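Long-range contacts in probable polysaccharide deacetylase pdaA (Bacillus subtilis, PDB 1NY1), which removes acetyl groups from N-acetylmuramic acid in peptidoglycan, leading to muramic delta-lactam in the spore cortex, and is required for germination: residues Ser13-Pro19 with Ile187-Pro192; Thr58-Asp63 with Leu87-Met91; Val64-Val70 with Leu209-Thr214; Gly95-Gly99 with Asp135-Leu139; Ile173-Lys179 with Val201-Asn205. All coordinates share one frame; numbering follows the deposited sequence.

Interaction 1 (Ser13-Pro19 with Ile187-Pro192); sequences SVNHQPP and IKQAHP
Ser13 OG, resting against the His191 ring, is held by two hydrogen bonds. It donates to Gln17 O at 2.8 Å, approaching that carbonyl from above its plane. It accepts a bond from a water that also takes the N-H of His16 and donates to Lys188 O, 2.9 Å from the water oxygen. This water links the type I' turn of Val14 to Gln17 with the backbone of 187-192. A second water joins Ser13 N to Gln189 OE1. The His16 ring reaches along the same backbone. Its NE2 gives Ile187 O a weak, bent bond of 3.3 Å, with the oxygen at the ring edge and in its plane. Ala190 O, buried by this contact, has no hydrogen-bond partner in the model. His191 CG stands between its backbone N and carbonyl carbon (chi1 51°). The ring is thereby turned toward Ser13, Pro18 and Pro19. Pro19 CD sits over one face, 3.5 Å from the ring centroid of His191, in a CH-pi contact. Pro18 CG meets Pro192 O at 3.5 Å. The contact packs the loop between strand 6-7 and helix 23-31 onto the connection from helix 179-188 to strand 194-198. Leu216 of helix 205-219 touches Ile187 and Ala190, and Leu37, Ser165 and Val166 pack around His191.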
# COMPACT_ATOMS: atom_id res chain seq x y z
N SER A 13 -14.92 2.21 -7.08
CA SER A 13 -15.93 2.76 -6.20
C SER A 13 -16.84 3.71 -6.99
O SER A 13 -16.36 4.44 -7.85
CB SER A 13 -15.27 3.53 -5.05
OG SER A 13 -16.19 4.38 -4.39
N VAL A 14 -18.13 3.68 -6.70
CA VAL A 14 -19.09 4.54 -7.37
C VAL A 14 -19.98 5.20 -6.33
O VAL A 14 -20.35 4.57 -5.34
CB VAL A 14 -19.99 3.75 -8.35
CG1 VAL A 14 -19.15 3.15 -9.47
CG2 VAL A 14 -20.73 2.65 -7.60
N ASN A 15 -20.30 6.47 -6.53
CA ASN A 15 -21.15 7.19 -5.58
C ASN A 15 -20.55 7.18 -4.18
O ASN A 15 -21.27 7.18 -3.18
CB ASN A 15 -22.55 6.55 -5.53
CG ASN A 15 -23.22 6.48 -6.88
OD1 ASN A 15 -23.35 7.49 -7.57
ND2 ASN A 15 -23.65 5.28 -7.27
N HIS A 16 -19.22 7.17 -4.11
CA HIS A 16 -18.50 7.16 -2.83
C HIS A 16 -18.86 5.99 -1.93
O HIS A 16 -18.80 6.09 -0.70
CB HIS A 16 -18.71 8.48 -2.10
CG HIS A 16 -18.14 9.66 -2.83
ND1 HIS A 16 -18.93 10.69 -3.31
CD2 HIS A 16 -16.88 9.94 -3.21
CE1 HIS A 16 -18.17 11.55 -3.95
NE2 HIS A 16 -16.92 11.13 -3.91
N GLN A 17 -19.25 4.89 -2.55
CA GLN A 17 -19.60 3.69 -1.81
C GLN A 17 -18.44 2.71 -1.92
O GLN A 17 -17.78 2.63 -2.95
CB GLN A 17 -20.87 3.06 -2.37
CG GLN A 17 -22.13 3.89 -2.13
CD GLN A 17 -22.30 4.26 -0.67
OE1 GLN A 17 -22.12 3.44 0.22
NE2 GLN A 17 -22.68 5.51 -0.42
N PRO A 18 -18.17 1.97 -0.84
CA PRO A 18 -17.07 1.00 -0.87
C PRO A 18 -17.28 -0.02 -1.99
O PRO A 18 -18.39 -0.51 -2.18
CB PRO A 18 -17.16 0.35 0.51
CG PRO A 18 -17.67 1.47 1.37
CD PRO A 18 -18.76 2.07 0.50
N PRO A 19 -16.22 -0.33 -2.75
CA PRO A 19 -16.35 -1.30 -3.84
C PRO A 19 -16.33 -2.70 -3.23
O PRO A 19 -16.03 -2.86 -2.05
CB PRO A 19 -15.11 -1.02 -4.69
CG PRO A 19 -14.10 -0.62 -3.66
CD PRO A 19 -14.89 0.30 -2.75
N ILE A 187 -10.38 12.21 -5.11
CA ILE A 187 -11.61 12.79 -4.59
C ILE A 187 -12.81 11.97 -5.03
O ILE A 187 -13.67 11.61 -4.22
CB ILE A 187 -11.77 14.25 -5.08
CG1 ILE A 187 -10.63 15.12 -4.54
CG2 ILE A 187 -13.15 14.78 -4.68
CD1 ILE A 187 -10.56 15.22 -3.02
N LYS A 188 -12.88 11.65 -6.32
CA LYS A 188 -14.00 10.90 -6.87
C LYS A 188 -14.12 9.47 -6.34
O LYS A 188 -15.22 9.00 -6.08
CB LYS A 188 -13.93 10.88 -8.40
CG LYS A 188 -15.09 10.15 -9.07
CD LYS A 188 -15.33 10.65 -10.49
CE LYS A 188 -14.11 10.46 -11.38
NZ LYS A 188 -14.23 11.17 -12.68
N GLN A 189 -12.99 8.78 -6.18
CA GLN A 189 -13.03 7.40 -5.70
C GLN A 189 -13.10 7.26 -4.18
O GLN A 189 -13.24 6.15 -3.68
CB GLN A 189 -11.83 6.62 -6.23
CG GLN A 189 -11.86 6.46 -7.75
CD GLN A 189 -10.77 5.54 -8.27
OE1 GLN A 189 -10.59 4.43 -7.78
NE2 GLN A 189 -10.05 6.00 -9.29
N ALA A 190 -13.02 8.37 -3.46
CA ALA A 190 -13.06 8.32 -2.01
C ALA A 190 -14.29 7.63 -1.45
O ALA A 190 -15.40 7.78 -1.97
CB ALA A 190 -12.95 9.73 -1.43
N HIS A 191 -14.09 6.85 -0.40
CA HIS A 191 -15.18 6.16 0.25
C HIS A 191 -14.77 5.74 1.66
O HIS A 191 -13.59 5.65 1.99
CB HIS A 191 -15.64 4.95 -0.56
CG HIS A 191 -14.53 4.02 -0.97
ND1 HIS A 191 -14.10 2.97 -0.18
CD2 HIS A 191 -13.80 3.96 -2.11
CE1 HIS A 191 -13.14 2.31 -0.81
NE2 HIS A 191 -12.94 2.89 -1.98
N PRO A 192 -15.77 5.50 2.52
CA PRO A 192 -15.52 5.08 3.89
C PRO A 192 -14.69 3.79 3.91
O PRO A 192 -15.01 2.83 3.21
CB PRO A 192 -16.92 4.88 4.44
CG PRO A 192 -17.68 5.97 3.75
CD PRO A 192 -17.19 5.85 2.33
O HOH W 1 -12.27 2.69 -6.16
O HOH W 2 -16.90 6.72 -5.62

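Interaction 2 (Thr58-Asp63 with Leu87-Met91); sequences TPKVLD and LIKRM
Arg90 starts with CG anti to its carbonyl carbon (chi1 -83°) and bends at chi3 (66°), which brings its guanidinium over Leu62 and up to Asp63. The two side chains Leu62 and Arg90 run alongside in opposite directions. Leu62 CB lies over one face of the guanidinium, 3.5 Å from Arg90 NH2 and toward the rim of the group. Arg90 NH2 forms a salt bridge with Asp63 OD1 at 3.0 Å. It meets that oxygen on the anti side, somewhat out of the carboxylate plane. Arg90 NH1 adds a weak bond of 3.4 Å to Pro59 O, a carbonyl that already accepts from Asp63 N. Arg90 NE has a second carboxylate partner, Glu94. Two acids and the Leu62 face together probably fix the rotation of the guanidinium. The two segments belong to neighbouring helices of the polysaccharide deacetylase barrel. Helix 58-67 follows strand 44-51, and helix 85-93 comes after strand 73-76. These strands pair in parallel, and the helix segments run side by side, 9° apart, with axes 10.9 Å from each other. The rest of the packing is apolar. Leu87 uses both branches: CD1 meets Thr58 CB at 3.9 Å, and CD2 meets Pro59 CG at 3.8 Å. Met91, a selenomethionine, brings CE to 4.0 Å from Thr58 CG2. Leu62 CD2 touches Met91 CG. Phe74 of strand 73-76 touches Leu62 and Met91 from the sheet. Thr58 OG1 turns elsewhere and hydrogen-bonds Glu54 and Thr200.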
# COMPACT_ATOMS: atom_id res chain seq x y z
N THR A 58 9.50 11.65 -3.75
CA THR A 58 9.18 11.09 -2.44
C THR A 58 9.46 12.04 -1.28
O THR A 58 8.73 12.04 -0.29
CB THR A 58 9.87 9.73 -2.24
OG1 THR A 58 9.47 8.86 -3.30
CG2 THR A 58 9.44 9.11 -0.92
N PRO A 59 10.53 12.85 -1.37
CA PRO A 59 10.81 13.78 -0.27
C PRO A 59 9.62 14.73 -0.09
O PRO A 59 9.22 15.02 1.04
CB PRO A 59 12.06 14.51 -0.74
CG PRO A 59 12.79 13.44 -1.47
CD PRO A 59 11.68 12.77 -2.28
N LYS A 60 9.06 15.21 -1.19
CA LYS A 60 7.91 16.11 -1.10
C LYS A 60 6.69 15.39 -0.54
O LYS A 60 5.92 15.96 0.24
CB LYS A 60 7.58 16.74 -2.46
CG LYS A 60 8.55 17.85 -2.89
CD LYS A 60 8.03 18.66 -4.08
CE LYS A 60 7.92 17.80 -5.34
NZ LYS A 60 7.27 18.52 -6.49
N VAL A 61 6.50 14.13 -0.93
CA VAL A 61 5.37 13.35 -0.42
C VAL A 61 5.48 13.23 1.10
O VAL A 61 4.49 13.36 1.82
CB VAL A 61 5.33 11.94 -1.04
CG1 VAL A 61 4.37 11.05 -0.25
CG2 VAL A 61 4.89 12.03 -2.49
N LEU A 62 6.69 12.97 1.58
CA LEU A 62 6.91 12.85 3.01
C LEU A 62 6.64 14.19 3.71
O LEU A 62 6.10 14.21 4.81
CB LEU A 62 8.34 12.37 3.29
CG LEU A 62 8.59 10.88 2.98
CD1 LEU A 62 10.07 10.55 3.06
CD2 LEU A 62 7.80 10.01 3.98
N ASP A 63 7.01 15.30 3.07
CA ASP A 63 6.77 16.62 3.65
C ASP A 63 5.27 16.89 3.77
O ASP A 63 4.80 17.43 4.77
CB ASP A 63 7.41 17.73 2.80
CG ASP A 63 8.93 17.67 2.77
OD1 ASP A 63 9.53 17.11 3.71
OD2 ASP A 63 9.52 18.20 1.82
N LEU A 87 15.81 7.90 2.39
CA LEU A 87 14.35 8.00 2.38
C LEU A 87 13.74 6.98 3.33
O LEU A 87 12.78 7.28 4.04
CB LEU A 87 13.81 7.79 0.96
CG LEU A 87 14.01 8.95 -0.01
CD1 LEU A 87 13.53 8.55 -1.39
CD2 LEU A 87 13.26 10.18 0.48
N ILE A 88 14.29 5.78 3.34
CA ILE A 88 13.80 4.73 4.22
C ILE A 88 13.93 5.20 5.65
O ILE A 88 13.05 4.98 6.48
CB ILE A 88 14.62 3.42 4.06
CG1 ILE A 88 14.34 2.79 2.69
CG2 ILE A 88 14.30 2.47 5.21
CD1 ILE A 88 12.88 2.39 2.47
N LYS A 89 15.05 5.86 5.94
CA LYS A 89 15.31 6.37 7.28
C LYS A 89 14.27 7.44 7.63
O LYS A 89 13.79 7.50 8.77
CB LYS A 89 16.73 6.96 7.34
CG LYS A 89 17.26 7.16 8.76
CD LYS A 89 18.26 6.06 9.14
CE LYS A 89 19.56 6.18 8.33
NZ LYS A 89 20.57 5.15 8.73
N ARG A 90 13.92 8.29 6.66
CA ARG A 90 12.93 9.33 6.90
C ARG A 90 11.57 8.71 7.23
O ARG A 90 10.89 9.15 8.15
CB ARG A 90 12.75 10.24 5.69
CG ARG A 90 13.76 11.37 5.57
CD ARG A 90 13.21 12.44 4.64
NE ARG A 90 12.03 13.11 5.20
CZ ARG A 90 11.32 14.03 4.55
NH1 ARG A 90 11.66 14.39 3.32
NH2 ARG A 90 10.27 14.59 5.13
N MSE A 91 11.18 7.71 6.46
CA MSE A 91 9.90 7.05 6.67
C MSE A 91 9.84 6.56 8.11
O MSE A 91 8.86 6.77 8.81
CB MSE A 91 9.74 5.88 5.71
CG MSE A 91 9.78 6.29 4.24
SE MSE A 91 9.74 4.81 3.02
CE MSE A 91 9.53 5.78 1.38

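Interaction 3 (Val64-Val70 with Leu209-Thr214); sequences VLKKHRV and LDDAIT
Asp210 OD1 accepts two hydrogen bonds, from His68 and Lys67. His68 NE2 reaches it at 2.7 Å, with the oxygen near the ring plane and the ring steeply turned against the carboxylate. Lys67 NZ, at the end of an extended chain, forms a salt bridge of 2.8 Å with the syn lone pair of Asp210 OD1. A water ties Lys67 NZ to Thr214 OG1. That hydroxyl donates to Asp210 O at 2.9 Å, and Thr214 N reaches the same carbonyl from the opposite face. The ring contact is CH-pi: Ile213 CG2 lies over one face of His68, 3.7 Å from its centroid. Lys67 CD lies over the opposite face, farther off. An alanine at His68 is likely to leave Asp210 with the lysine as its main mate here and to open a gap beside Ile213. These residues pair the end of helix 58-67 with helix 205-219, two helices packed outside strand 44-51 of the NodB-type barrel. Helix 58-67 closes in a Schellman motif, with Arg69 at positive phi and Val70 N bonded back to Leu65 O. Apolar packing completes the contact. Val64 CG1, anti to its backbone N (chi1 170°), comes to 3.5 Å from Asp210 CA. Deeper in, Leu65 CD2 meets Leu209 CD2 and Ile213 CD1, each at 4.2 Å. Val70 CG2 touches Ile213 CG2, and Phe223 packs on both residues.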
# COMPACT_ATOMS: atom_id res chain seq x y z
N VAL A 64 4.53 16.50 2.74
CA VAL A 64 3.08 16.69 2.72
C VAL A 64 2.41 15.87 3.83
O VAL A 64 1.52 16.37 4.52
CB VAL A 64 2.50 16.29 1.34
CG1 VAL A 64 0.97 16.23 1.39
CG2 VAL A 64 2.96 17.28 0.28
N LEU A 65 2.84 14.63 4.00
CA LEU A 65 2.27 13.78 5.04
C LEU A 65 2.58 14.33 6.43
O LEU A 65 1.75 14.23 7.34
CB LEU A 65 2.79 12.35 4.91
CG LEU A 65 2.30 11.60 3.66
CD1 LEU A 65 3.00 10.25 3.56
CD2 LEU A 65 0.78 11.39 3.75
N LYS A 66 3.76 14.92 6.60
CA LYS A 66 4.15 15.49 7.88
C LYS A 66 3.29 16.73 8.16
O LYS A 66 2.79 16.91 9.27
CB LYS A 66 5.62 15.89 7.85
CG LYS A 66 6.12 16.48 9.16
CD LYS A 66 7.56 16.91 9.05
CE LYS A 66 8.03 17.57 10.34
NZ LYS A 66 9.38 18.17 10.20
N LYS A 67 3.13 17.56 7.14
CA LYS A 67 2.33 18.78 7.25
C LYS A 67 0.91 18.47 7.73
O LYS A 67 0.35 19.20 8.55
CB LYS A 67 2.27 19.49 5.90
CG LYS A 67 1.19 20.55 5.81
CD LYS A 67 1.03 21.06 4.38
CE LYS A 67 -0.30 21.80 4.22
NZ LYS A 67 -0.57 22.14 2.79
N HIS A 68 0.32 17.40 7.20
CA HIS A 68 -1.04 17.00 7.54
C HIS A 68 -1.07 16.00 8.70
O HIS A 68 -2.13 15.56 9.12
CB HIS A 68 -1.71 16.35 6.33
CG HIS A 68 -2.00 17.32 5.22
ND1 HIS A 68 -2.97 18.29 5.32
CD2 HIS A 68 -1.44 17.46 4.00
CE1 HIS A 68 -3.00 18.99 4.20
NE2 HIS A 68 -2.08 18.51 3.38
N ARG A 69 0.12 15.67 9.21
CA ARG A 69 0.28 14.72 10.30
C ARG A 69 -0.47 13.42 10.01
O ARG A 69 -1.20 12.89 10.86
CB ARG A 69 -0.17 15.31 11.64
CG ARG A 69 0.55 14.69 12.84
CD ARG A 69 0.28 15.45 14.13
NE ARG A 69 0.97 14.87 15.29
CZ ARG A 69 2.27 15.01 15.55
NH1 ARG A 69 3.05 15.71 14.73
NH2 ARG A 69 2.79 14.46 16.64
N VAL A 70 -0.28 12.92 8.80
CA VAL A 70 -0.90 11.68 8.37
C VAL A 70 0.18 10.61 8.27
O VAL A 70 1.29 10.88 7.82
CB VAL A 70 -1.59 11.85 6.99
CG1 VAL A 70 -2.10 10.51 6.49
CG2 VAL A 70 -2.74 12.84 7.12
N LEU A 209 -1.65 15.08 -3.80
CA LEU A 209 -1.93 14.48 -2.49
C LEU A 209 -2.19 15.56 -1.44
O LEU A 209 -3.08 15.43 -0.60
CB LEU A 209 -0.76 13.60 -2.04
CG LEU A 209 -0.89 12.90 -0.68
CD1 LEU A 209 -2.04 11.89 -0.71
CD2 LEU A 209 0.42 12.19 -0.37
N ASP A 210 -1.41 16.63 -1.50
CA ASP A 210 -1.56 17.74 -0.56
C ASP A 210 -3.00 18.29 -0.67
O ASP A 210 -3.69 18.43 0.34
CB ASP A 210 -0.54 18.83 -0.90
CG ASP A 210 -0.45 19.92 0.16
OD1 ASP A 210 -1.17 19.87 1.18
OD2 ASP A 210 0.37 20.85 -0.05
N ASP A 211 -3.45 18.56 -1.89
CA ASP A 211 -4.80 19.08 -2.12
C ASP A 211 -5.88 18.08 -1.74
O ASP A 211 -6.91 18.44 -1.17
CB ASP A 211 -4.99 19.46 -3.59
CG ASP A 211 -4.13 20.64 -4.02
OD1 ASP A 211 -3.44 21.22 -3.15
OD2 ASP A 211 -4.15 20.98 -5.22
N ALA A 212 -5.64 16.81 -2.07
CA ALA A 212 -6.60 15.75 -1.77
C ALA A 212 -6.82 15.60 -0.27
O ALA A 212 -7.96 15.50 0.18
CB ALA A 212 -6.12 14.43 -2.37
N ILE A 213 -5.74 15.58 0.50
CA ILE A 213 -5.88 15.44 1.95
C ILE A 213 -6.61 16.66 2.50
O ILE A 213 -7.55 16.53 3.29
CB ILE A 213 -4.52 15.31 2.65
CG1 ILE A 213 -3.86 13.99 2.24
CG2 ILE A 213 -4.71 15.33 4.17
CD1 ILE A 213 -2.44 13.85 2.73
N THR A 214 -6.18 17.85 2.08
CA THR A 214 -6.82 19.07 2.55
C THR A 214 -8.33 19.01 2.31
O THR A 214 -9.11 19.15 3.25
CB THR A 214 -6.24 20.31 1.85
OG1 THR A 214 -4.83 20.39 2.10
CG2 THR A 214 -6.90 21.58 2.38
O HOH W 3 -3.44 22.56 3.04

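Interaction 4 (Gly95-Gly99 with Asp135-Leu139); sequences GHIIG and DNLYL
The N-H of a strand residue, Ile98, is taken by a side chain: Ile98 N donates to Asp135 OD1 at 2.9 Å and 167°. The bond is nearly straight at the hydrogen, yet it meets the oxygen from well above the carboxylate plane (66° out of it). The Asp135 chi1 of -75° sets CG anti to the carbonyl carbon and directs the acid at this edge of strand 97-100. Ile97 and Gly99 bond to strand 73-76 on the other edge. One water donates to both Asp135 OD1 and His96 O, 2.7 Å from each. Another donates to Ile98 O and Asn136 O and accepts from Tyr138 N. Ile97 CG2 packs obliquely on Tyr138 CD2 at 3.9 Å. Tyr138 OH hydrogen-bonds Asp227, which also binds Asn136 ND2. An alanine in place of Asp135 would probably leave Ile98 N without its acceptor and the water at His96 O with one mate fewer. Strand 97-100 leads directly to His101, a divalent-metal ligand. Within these segments a carboxylate and waters, rather than direct backbone bonds, join strand 97-100 to the chain entering strand 138-139.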
# COMPACT_ATOMS: atom_id res chain seq x y z
N GLY A 95 7.61 8.45 11.64
CA GLY A 95 6.46 7.68 12.07
C GLY A 95 5.68 6.88 11.05
O GLY A 95 4.58 6.41 11.36
N HIS A 96 6.21 6.70 9.85
CA HIS A 96 5.49 5.94 8.84
C HIS A 96 5.78 4.45 8.99
O HIS A 96 6.67 4.04 9.74
CB HIS A 96 5.87 6.44 7.45
CG HIS A 96 5.60 7.90 7.26
ND1 HIS A 96 4.33 8.42 7.25
CD2 HIS A 96 6.44 8.95 7.12
CE1 HIS A 96 4.39 9.73 7.11
NE2 HIS A 96 5.66 10.08 7.04
N ILE A 97 4.99 3.63 8.29
CA ILE A 97 5.12 2.18 8.32
C ILE A 97 5.76 1.71 7.02
O ILE A 97 5.38 2.14 5.93
CB ILE A 97 3.73 1.52 8.48
CG1 ILE A 97 3.10 1.98 9.80
CG2 ILE A 97 3.85 -0.00 8.43
CD1 ILE A 97 1.60 1.71 9.90
N ILE A 98 6.75 0.83 7.14
CA ILE A 98 7.43 0.30 5.97
C ILE A 98 6.91 -1.12 5.74
O ILE A 98 7.13 -2.01 6.56
CB ILE A 98 8.96 0.29 6.18
CG1 ILE A 98 9.45 1.73 6.35
CG2 ILE A 98 9.66 -0.38 4.99
CD1 ILE A 98 10.92 1.86 6.68
N GLY A 99 6.19 -1.30 4.64
CA GLY A 99 5.64 -2.60 4.30
C GLY A 99 6.57 -3.32 3.35
O GLY A 99 7.50 -2.71 2.81
N ASP A 135 8.84 -2.98 11.55
CA ASP A 135 7.40 -2.81 11.63
C ASP A 135 6.67 -4.13 11.65
O ASP A 135 7.27 -5.19 11.41
CB ASP A 135 6.90 -2.04 10.40
CG ASP A 135 7.21 -0.56 10.47
OD1 ASP A 135 8.01 -0.08 9.64
OD2 ASP A 135 6.64 0.11 11.35
N ASN A 136 5.37 -4.08 11.91
CA ASN A 136 4.58 -5.29 11.87
C ASN A 136 4.71 -5.75 10.42
O ASN A 136 4.95 -4.93 9.53
CB ASN A 136 3.11 -5.00 12.21
CG ASN A 136 2.92 -4.63 13.66
OD1 ASN A 136 3.47 -5.27 14.56
ND2 ASN A 136 2.13 -3.59 13.91
N LEU A 137 4.57 -7.05 10.21
CA LEU A 137 4.71 -7.68 8.90
C LEU A 137 3.53 -7.46 7.94
O LEU A 137 2.49 -8.09 8.09
CB LEU A 137 4.91 -9.19 9.07
CG LEU A 137 6.09 -9.66 9.93
CD1 LEU A 137 6.17 -11.19 9.93
CD2 LEU A 137 7.35 -9.07 9.37
N TYR A 138 3.73 -6.60 6.95
CA TYR A 138 2.70 -6.31 5.96
C TYR A 138 3.26 -6.61 4.59
O TYR A 138 4.42 -6.31 4.30
CB TYR A 138 2.29 -4.85 6.00
CG TYR A 138 1.59 -4.48 7.27
CD1 TYR A 138 0.41 -5.13 7.64
CD2 TYR A 138 2.12 -3.52 8.13
CE1 TYR A 138 -0.23 -4.83 8.84
CE2 TYR A 138 1.49 -3.21 9.32
CZ TYR A 138 0.32 -3.87 9.67
OH TYR A 138 -0.31 -3.58 10.86
N LEU A 139 2.44 -7.20 3.73
CA LEU A 139 2.88 -7.54 2.40
C LEU A 139 1.90 -7.13 1.32
O LEU A 139 0.68 -7.17 1.51
CB LEU A 139 3.11 -9.04 2.29
CG LEU A 139 3.29 -9.60 0.87
CD1 LEU A 139 4.56 -9.02 0.25
CD2 LEU A 139 3.36 -11.12 0.92
O HOH W 4 8.83 2.50 9.75
O HOH W 5 6.63 2.35 12.50
O HOH W 6 6.05 -4.47 7.01

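Interaction 5 (Ile173-Lys179 with Val201-Asn205); sequences INNQKGK and VSRDN
The type II turn Ser202-Asn205 follows strand 194-198 and His199, the probable proton donor, and packs on the loop Gln176-Lys179 that leads into helix 179-188. The two loops each run into a helix, with Gly178 and Asp204 at the N-cap positions. Asp204 makes no capping bond through its side chain. Water carries most of the polar contact. One water accepts from Gly178 N, donates to Arg203 O and lies 2.6 Å from Ser202 OG. Another accepts from Lys179 N and Arg203 NH1 and donates to Asp204 OD2, 2.6 Å from the water oxygen. Arg203 bends at chi3 (59°), which carries its guanidinium back against Gly178. There Arg203 NH2 lies 3.5 Å from Gly178 CA and gives a weak bond of 3.4 Å to Gln176 O. Gly178 has positive phi (106°) and, lacking a side chain, lets the guanidinium come close. Gln176 CG lies against Ser202 OG at 3.4 Å. Lys179 CB meets Asp204 CB at 3.9 Å, while Lys179 NZ leaves to pair with Asp211. At the inner end Ile173 CD1 meets Val201 CG2 at 3.7 Å, and Tyr53 touches both residues. Asn55 ND2 binds Val201 O. The one direct bond that is clear is weak and several waters are shared, so the two loops are joined largely through solvent. The apolar part is small and sits next to His199.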
# COMPACT_ATOMS: atom_id res chain seq x y z
N ILE A 173 5.41 6.62 -16.35
CA ILE A 173 6.34 7.72 -16.57
C ILE A 173 6.28 8.30 -17.98
O ILE A 173 6.55 9.49 -18.17
CB ILE A 173 7.79 7.29 -16.27
CG1 ILE A 173 7.87 6.70 -14.86
CG2 ILE A 173 8.72 8.50 -16.34
CD1 ILE A 173 7.47 7.68 -13.77
N ASN A 174 5.92 7.49 -18.96
CA ASN A 174 5.87 7.97 -20.34
C ASN A 174 4.62 8.82 -20.60
O ASN A 174 4.47 9.37 -21.69
CB ASN A 174 5.93 6.79 -21.31
CG ASN A 174 4.62 6.04 -21.41
OD1 ASN A 174 3.92 5.86 -20.41
ND2 ASN A 174 4.29 5.57 -22.60
N ASN A 175 3.75 8.93 -19.61
CA ASN A 175 2.53 9.71 -19.77
C ASN A 175 2.08 10.23 -18.41
O ASN A 175 1.12 9.72 -17.82
CB ASN A 175 1.44 8.85 -20.40
CG ASN A 175 0.23 9.66 -20.86
OD1 ASN A 175 -0.79 9.09 -21.25
ND2 ASN A 175 0.35 10.98 -20.81
N GLN A 176 2.78 11.24 -17.91
CA GLN A 176 2.48 11.85 -16.61
C GLN A 176 1.46 12.96 -16.82
O GLN A 176 1.77 14.04 -17.31
CB GLN A 176 3.79 12.36 -15.98
CG GLN A 176 4.78 11.22 -15.74
CD GLN A 176 6.18 11.68 -15.33
OE1 GLN A 176 7.18 11.24 -15.91
NE2 GLN A 176 6.25 12.54 -14.33
N LYS A 177 0.22 12.66 -16.45
CA LYS A 177 -0.91 13.56 -16.64
C LYS A 177 -1.04 14.81 -15.78
O LYS A 177 -1.80 15.72 -16.13
CB LYS A 177 -2.21 12.75 -16.60
CG LYS A 177 -2.23 11.67 -17.68
CD LYS A 177 -3.58 11.00 -17.86
CE LYS A 177 -3.51 10.01 -19.02
NZ LYS A 177 -4.84 9.47 -19.43
N GLY A 178 -0.31 14.90 -14.68
CA GLY A 178 -0.41 16.11 -13.89
C GLY A 178 -1.19 16.02 -12.60
O GLY A 178 -1.73 14.98 -12.23
N LYS A 179 -1.26 17.16 -11.91
CA LYS A 179 -1.94 17.24 -10.63
C LYS A 179 -3.44 17.00 -10.67
O LYS A 179 -3.97 16.21 -9.88
CB LYS A 179 -1.67 18.60 -9.98
CG LYS A 179 -2.09 18.63 -8.52
CD LYS A 179 -1.90 20.00 -7.90
CE LYS A 179 -2.98 20.98 -8.34
NZ LYS A 179 -2.96 22.21 -7.50
N VAL A 201 6.07 8.54 -8.12
CA VAL A 201 6.96 8.83 -9.23
C VAL A 201 6.45 9.79 -10.31
O VAL A 201 7.23 10.29 -11.11
CB VAL A 201 7.38 7.52 -9.95
CG1 VAL A 201 8.17 6.63 -9.00
CG2 VAL A 201 6.15 6.77 -10.46
N SER A 202 5.14 10.05 -10.32
CA SER A 202 4.58 10.91 -11.36
C SER A 202 4.55 12.40 -11.03
O SER A 202 4.30 12.79 -9.89
CB SER A 202 3.17 10.42 -11.73
OG SER A 202 2.79 10.89 -13.01
N ARG A 203 4.79 13.23 -12.04
CA ARG A 203 4.81 14.67 -11.87
C ARG A 203 3.63 15.20 -11.07
O ARG A 203 2.47 14.86 -11.33
CB ARG A 203 4.84 15.37 -13.24
CG ARG A 203 4.93 16.88 -13.15
CD ARG A 203 5.14 17.50 -14.53
NE ARG A 203 4.05 17.15 -15.43
CZ ARG A 203 2.85 17.72 -15.41
NH1 ARG A 203 2.59 18.69 -14.54
NH2 ARG A 203 1.91 17.32 -16.26
N ASP A 204 3.95 16.02 -10.07
CA ASP A 204 2.97 16.66 -9.19
C ASP A 204 2.14 15.75 -8.29
O ASP A 204 1.15 16.21 -7.72
CB ASP A 204 2.04 17.55 -10.03
CG ASP A 204 2.64 18.92 -10.32
OD1 ASP A 204 3.80 19.17 -9.93
OD2 ASP A 204 1.95 19.75 -10.95
N ASN A 205 2.52 14.48 -8.13
CA ASN A 205 1.74 13.60 -7.27
C ASN A 205 1.71 14.11 -5.83
O ASN A 205 0.69 13.97 -5.15
CB ASN A 205 2.26 12.15 -7.31
CG ASN A 205 3.60 11.97 -6.60
OD1 ASN A 205 4.67 12.10 -7.21
ND2 ASN A 205 3.54 11.67 -5.31
O HOH W 7 1.86 8.68 -14.61
O HOH W 8 1.51 13.10 -13.48
O HOH W 9 0.00 13.94 -10.25
O HOH W 10 0.25 19.41 -12.85

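In the fold
Interactions 2 and 3 share helix 58-67 and hold it to its two neighbours, 85-93 and 205-219. Both place an apolar layer toward the sheet and a salt bridge farther out, and they touch through Val61 and Leu209. Interaction 4 is the most buried and lies nearest the centre of the chain. It joins strands rather than helices, and Met91 to His96 connects it with interaction 2. Interactions 1 and 5 join loops, and bridging waters carry much of their polar contact. They lie at the two ends of helix 179-188. Interaction 5 reaches interaction 3 by the Lys179-Asp211 salt bridge, and interaction 1 reaches interaction 3 by Ile187 packing on Ala212.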